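PDB 3KH5: protein MJ1225 from Methanocaldococcus jannaschii, which is of unknown function but binds AMP and ADP through its CBS domains, and is probably an archaeal counterpart of the gamma subunit of AMP-activated protein kinase. Local coordinates for residues T221-M225 with E226-K230; E165-K168 with D169-T173. One frame throughout, in Å; residues are numbered along the deposited sequence.

Contact 2, the start of helix 167-177, and contact 1, the short turn running from helix 218-222 into helix 225-228, illustrate how residues distant in sequence share one surface through backbone bonds. Their centres are 9 Å apart. The chain of contact 1 passes the first backbone N-H groups of helix 167-177: V223 O probably accepts from L167 N at 2.8 Å, and T221 O from K168 N at 2.9 Å. Beside these polar links, M225 CG packs on V170 CG2 at 3.6 Å. Contact 1 runs into a nucleotide site, K230 at its end lining an AMP pocket, while contact 2 stands further off, its T173 side chain about 7 Å from a bound ADP.

Contact 1: T221-M225 with E226-K230; sequences TNVRM and EEIMK
I228 meets both V223 and M225 across a tight helical turn, and its side chain shows how one branched residue can serve two neighbours. From CB the two branches part. CG2 goes to V223, lying 4.1 Å from V223 CG1. CG1 sits between the backbone N and the carbonyl carbon (chi1 58°) and passes 3.9 Å from M225 O; its terminal CD1 then reaches M225 CE at 4.1 Å. M225 meets it there because its chain is bent at both chi2 and chi3. V223 CG1 serves a second neighbour too, touching E227 CB at 3.8 Å, so the aliphatic base of that glutamate joins the apolar patch. The backbone fixes the turn: E227 N donates to R224 O, and M225 O takes two donors, I228 N from well above its carbonyl plane and M229 N at 2.7 Å, nearly head-on. Around this local cluster, F199 and I194 lie against both M225 and I228, and the R224 guanidinium is held by G164 O. The chemistry is thus divided: M225 and I228 pack on the protein body, the E227 carboxylate is led away, and M225 O, accepting two amide bonds, closes the turn before the AMP-lining K230.

Contact 2: E165-K168 with D169-T173; sequences ERLK and DVART
R166 and D169 meet where helix 167-177 begins, in the third CBS motif, with R166 as the N-cap. The backbone bonds set the frame. R166 O accepts from two amides, V170 N at 3.1 Å in an almost straight bond (172°) and D169 N from above the carbonyl plane; A171 N follows on L167 O at 2.8 Å, whereas the next bond, from R172 N to K168 O, is weak.

Charge comes second. K168 and D169 lie side by side and point the same way, and a bend at the last torsion of the lysine (chi4 -48°) turns NZ back to D169 OD2, 3.1 Å away, in a salt bridge whose hydrogen bond is weak. Negative charge in the first turn of a helix is also likely to be favoured by the amides gathered there. Replacing D169 by an alanine would probably leave the K168 ammonium without this mate and the water beside R166 without its acceptor.

Van der Waals contact centres on V170, whose CG2 touches E165 CB at 3.6 Å, with the carboxylate carbon of E165 slightly further off; the two side chains cross at about a right angle. The E165 carboxylate is held in turn through OE1 by T162 N. M225 and F199 also pack on V170, M225 on this same methyl.

Water completes the account. One molecule lies near both E165 OE2 and T173 OG1, 3.0 Å from the latter. Another spans the N-cap amide and the third helical residue, a pair that would bond directly in a capping box: it accepts from R166 N at 2.9 Å and donates to D169 OD2 at 2.6 Å.

Contact 1: T221-M225 with E226-K230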
loop_
_atom_site.group_PDB
_atom_site.type_symbol
_atom_site.label_atom_id
_atom_site.label_comp_id
_atom_site.label_asym_id
_atom_site.label_seq_id
_atom_site.Cartn_x
_atom_site.Cartn_y
_atom_site.Cartn_z
ATOM N N THR A 221 3.513 -7.824 17.525
ATOM C CA THR A 221 2.103 -7.604 17.185
ATOM C C THR A 221 1.237 -7.118 18.351
ATOM O O THR A 221 0.088 -6.721 18.139
ATOM C CB THR A 221 1.445 -8.834 16.515
ATOM O OG1 THR A 221 1.528 -9.971 17.386
ATOM C CG2 THR A 221 2.110 -9.142 15.175
ATOM N N ASN A 222 1.777 -7.136 19.568
ATOM C CA ASN A 222 1.054 -6.589 20.720
ATOM C C ASN A 222 1.228 -5.072 20.896
ATOM O O ASN A 222 0.491 -4.444 21.663
ATOM C CB ASN A 222 1.408 -7.343 22.012
ATOM C CG ASN A 222 0.694 -8.685 22.124
ATOM O OD1 ASN A 222 -0.479 -8.816 21.767
ATOM N ND2 ASN A 222 1.401 -9.686 22.639
ATOM N N VAL A 223 2.191 -4.500 20.171
ATOM C CA VAL A 223 2.480 -3.059 20.199
ATOM C C VAL A 223 1.224 -2.267 19.860
ATOM O O VAL A 223 0.461 -2.667 18.978
ATOM C CB VAL A 223 3.606 -2.693 19.190
ATOM C CG1 VAL A 223 3.860 -1.182 19.159
ATOM C CG2 VAL A 223 4.884 -3.408 19.547
ATOM N N ARG A 224 1.008 -1.157 20.564
ATOM C CA ARG A 224 -0.174 -0.324 20.342
ATOM C C ARG A 224 0.140 0.821 19.388
ATOM O O ARG A 224 1.283 1.280 19.314
ATOM C CB ARG A 224 -0.723 0.202 21.672
ATOM C CG ARG A 224 -1.093 -0.911 22.641
ATOM C CD ARG A 224 -1.736 -0.401 23.911
ATOM N NE ARG A 224 -2.041 -1.508 24.819
ATOM C CZ ARG A 224 -3.245 -2.061 24.976
ATOM N NH1 ARG A 224 -4.295 -1.600 24.307
ATOM N NH2 ARG A 224 -3.404 -3.067 25.823
ATOM N N MET A 225 -0.884 1.272 18.667
ATOM C CA MET A 225 -0.742 2.304 17.631
ATOM C C MET A 225 -0.027 3.569 18.088
ATOM O O MET A 225 0.784 4.123 17.346
ATOM C CB MET A 225 -2.105 2.662 17.027
ATOM C CG MET A 225 -2.750 1.544 16.218
ATOM S SD MET A 225 -1.669 0.821 14.959
ATOM C CE MET A 225 -0.800 -0.446 15.896
ATOM N N GLU A 226 -0.319 4.009 19.309
ATOM C CA GLU A 226 0.311 5.198 19.877
ATOM C C GLU A 226 1.838 5.136 19.811
ATOM O O GLU A 226 2.497 6.170 19.695
ATOM C CB GLU A 226 -0.143 5.410 21.325
ATOM C CG GLU A 226 0.331 4.333 22.293
ATOM C CD GLU A 226 -0.310 4.433 23.662
ATOM O OE1 GLU A 226 -0.017 3.555 24.503
ATOM O OE2 GLU A 226 -1.100 5.372 23.905
ATOM N N GLU A 227 2.392 3.929 19.881
ATOM C CA GLU A 227 3.840 3.758 19.902
ATOM C C GLU A 227 4.474 3.998 18.542
ATOM O O GLU A 227 5.623 4.439 18.457
ATOM C CB GLU A 227 4.210 2.358 20.395
ATOM C CG GLU A 227 3.788 2.070 21.826
ATOM C CD GLU A 227 4.363 3.065 22.818
ATOM O OE1 GLU A 227 3.668 3.391 23.804
ATOM O OE2 GLU A 227 5.512 3.526 22.614
ATOM N N ILE A 228 3.725 3.705 17.483
ATOM C CA ILE A 228 4.293 3.681 16.138
ATOM C C ILE A 228 3.605 4.585 15.116
ATOM O O ILE A 228 4.154 4.825 14.037
ATOM C CB ILE A 228 4.423 2.226 15.584
ATOM C CG1 ILE A 228 3.063 1.516 15.554
ATOM C CG2 ILE A 228 5.457 1.428 16.392
ATOM C CD1 ILE A 228 3.011 0.312 14.616
ATOM N N MET A 229 2.419 5.091 15.455
ATOM C CA MET A 229 1.684 5.978 14.556
ATOM C C MET A 229 2.405 7.299 14.309
ATOM O O MET A 229 3.256 7.731 15.094
ATOM C CB MET A 229 0.264 6.244 15.067
ATOM C CG MET A 229 0.174 7.202 16.246
ATOM S SD MET A 229 -1.530 7.345 16.798
ATOM C CE MET A 229 -1.369 8.552 18.115
ATOM N N LYS A 230 2.048 7.918 13.193
ATOM C CA LYS A 230 2.476 9.253 12.853
ATOM C C LYS A 230 1.436 10.209 13.429
ATOM O O LYS A 230 0.280 10.187 13.005
ATOM C CB LYS A 230 2.544 9.367 11.328
ATOM C CG LYS A 230 2.890 10.736 10.784
ATOM C CD LYS A 230 4.341 11.077 11.043
ATOM C CE LYS A 230 4.717 12.365 10.345
ATOM N NZ LYS A 230 5.809 13.041 11.083
#

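Contact 2: E165-K168 with D169-T173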
loop_
_atom_site.group_PDB
_atom_site.type_symbol
_atom_site.label_atom_id
_atom_site.label_comp_id
_atom_site.label_asym_id
_atom_site.label_seq_id
_atom_site.Cartn_x
_atom_site.Cartn_y
_atom_site.Cartn_z
ATOM N N GLU A 165 -5.307 0.468 20.168
ATOM C CA GLU A 165 -5.403 -0.812 19.468
ATOM C C GLU A 165 -4.046 -1.474 19.296
ATOM O O GLU A 165 -3.055 -0.805 19.004
ATOM C CB GLU A 165 -6.041 -0.627 18.100
ATOM C CG GLU A 165 -7.541 -0.665 18.122
ATOM C CD GLU A 165 -8.113 -0.596 16.736
ATOM O OE1 GLU A 165 -8.259 0.522 16.210
ATOM O OE2 GLU A 165 -8.416 -1.662 16.167
ATOM N N ARG A 166 -4.015 -2.792 19.483
ATOM C CA ARG A 166 -2.813 -3.587 19.253
ATOM C C ARG A 166 -2.614 -3.769 17.739
ATOM O O ARG A 166 -3.587 -3.777 16.975
ATOM C CB ARG A 166 -2.917 -4.943 19.979
ATOM C CG ARG A 166 -3.134 -4.865 21.531
ATOM C CD ARG A 166 -3.500 -6.261 22.108
ATOM N NE ARG A 166 -3.587 -6.334 23.579
ATOM C CZ ARG A 166 -4.724 -6.412 24.277
ATOM N NH1 ARG A 166 -5.901 -6.415 23.657
ATOM N NH2 ARG A 166 -4.682 -6.481 25.606
ATOM N N LEU A 167 -1.356 -3.894 17.318
ATOM C CA LEU A 167 -1.003 -4.070 15.901
ATOM C C LEU A 167 -1.718 -5.258 15.261
ATOM O O LEU A 167 -2.160 -5.173 14.113
ATOM C CB LEU A 167 0.520 -4.211 15.738
ATOM C CG LEU A 167 1.140 -4.302 14.333
ATOM C CD1 LEU A 167 2.590 -3.846 14.352
ATOM C CD2 LEU A 167 1.045 -5.711 13.743
ATOM N N LYS A 168 -1.826 -6.357 16.004
ATOM C CA LYS A 168 -2.507 -7.554 15.524
ATOM C C LYS A 168 -3.954 -7.284 15.074
ATOM O O LYS A 168 -4.421 -7.893 14.111
ATOM C CB LYS A 168 -2.437 -8.675 16.573
ATOM C CG LYS A 168 -3.370 -8.505 17.767
ATOM C CD LYS A 168 -2.852 -9.230 19.005
ATOM C CE LYS A 168 -3.996 -9.680 19.912
ATOM N NZ LYS A 168 -5.012 -8.609 20.193
ATOM N N ASP A 169 -4.646 -6.361 15.753
ATOM C CA ASP A 169 -6.053 -6.050 15.445
ATOM C C ASP A 169 -6.190 -5.006 14.345
ATOM O O ASP A 169 -7.084 -5.102 13.505
ATOM C CB ASP A 169 -6.812 -5.592 16.697
ATOM C CG ASP A 169 -6.865 -6.661 17.781
ATOM O OD1 ASP A 169 -7.147 -7.840 17.465
ATOM O OD2 ASP A 169 -6.629 -6.320 18.958
ATOM N N VAL A 170 -5.318 -4.001 14.362
ATOM C CA VAL A 170 -5.260 -3.029 13.275
ATOM C C VAL A 170 -4.912 -3.722 11.953
ATOM O O VAL A 170 -5.463 -3.376 10.910
ATOM C CB VAL A 170 -4.261 -1.891 13.579
ATOM C CG1 VAL A 170 -4.077 -0.974 12.371
ATOM C CG2 VAL A 170 -4.739 -1.092 14.776
ATOM N N ALA A 171 -4.009 -4.706 12.006
ATOM C CA ALA A 171 -3.624 -5.491 10.826
ATOM C C ALA A 171 -4.816 -6.204 10.188
ATOM O O ALA A 171 -4.942 -6.261 8.960
ATOM C CB ALA A 171 -2.539 -6.496 11.187
ATOM N N ARG A 172 -5.665 -6.773 11.040
ATOM C CA ARG A 172 -6.921 -7.374 10.618
ATOM C C ARG A 172 -7.785 -6.353 9.911
ATOM O O ARG A 172 -8.297 -6.611 8.824
ATOM C CB ARG A 172 -7.668 -7.884 11.836
ATOM C CG ARG A 172 -7.112 -9.153 12.385
ATOM C CD ARG A 172 -7.962 -10.289 11.908
ATOM N NE ARG A 172 -8.262 -11.148 13.039
ATOM C CZ ARG A 172 -8.480 -12.453 12.954
ATOM N NH1 ARG A 172 -8.432 -13.069 11.778
ATOM N NH2 ARG A 172 -8.744 -13.149 14.052
ATOM N N THR A 173 -7.935 -5.186 10.537
ATOM C CA THR A 173 -8.751 -4.114 9.983
ATOM C C THR A 173 -8.250 -3.722 8.601
ATOM O O THR A 173 -9.052 -3.561 7.684
ATOM C CB THR A 173 -8.795 -2.875 10.908
ATOM O OG1 THR A 173 -9.237 -3.266 12.212
ATOM C CG2 THR A 173 -9.750 -1.821 10.369
HETATM O O HOH W 1 -8.632 -0.573 13.488
HETATM O O HOH W 2 -6.513 -4.044 20.137
#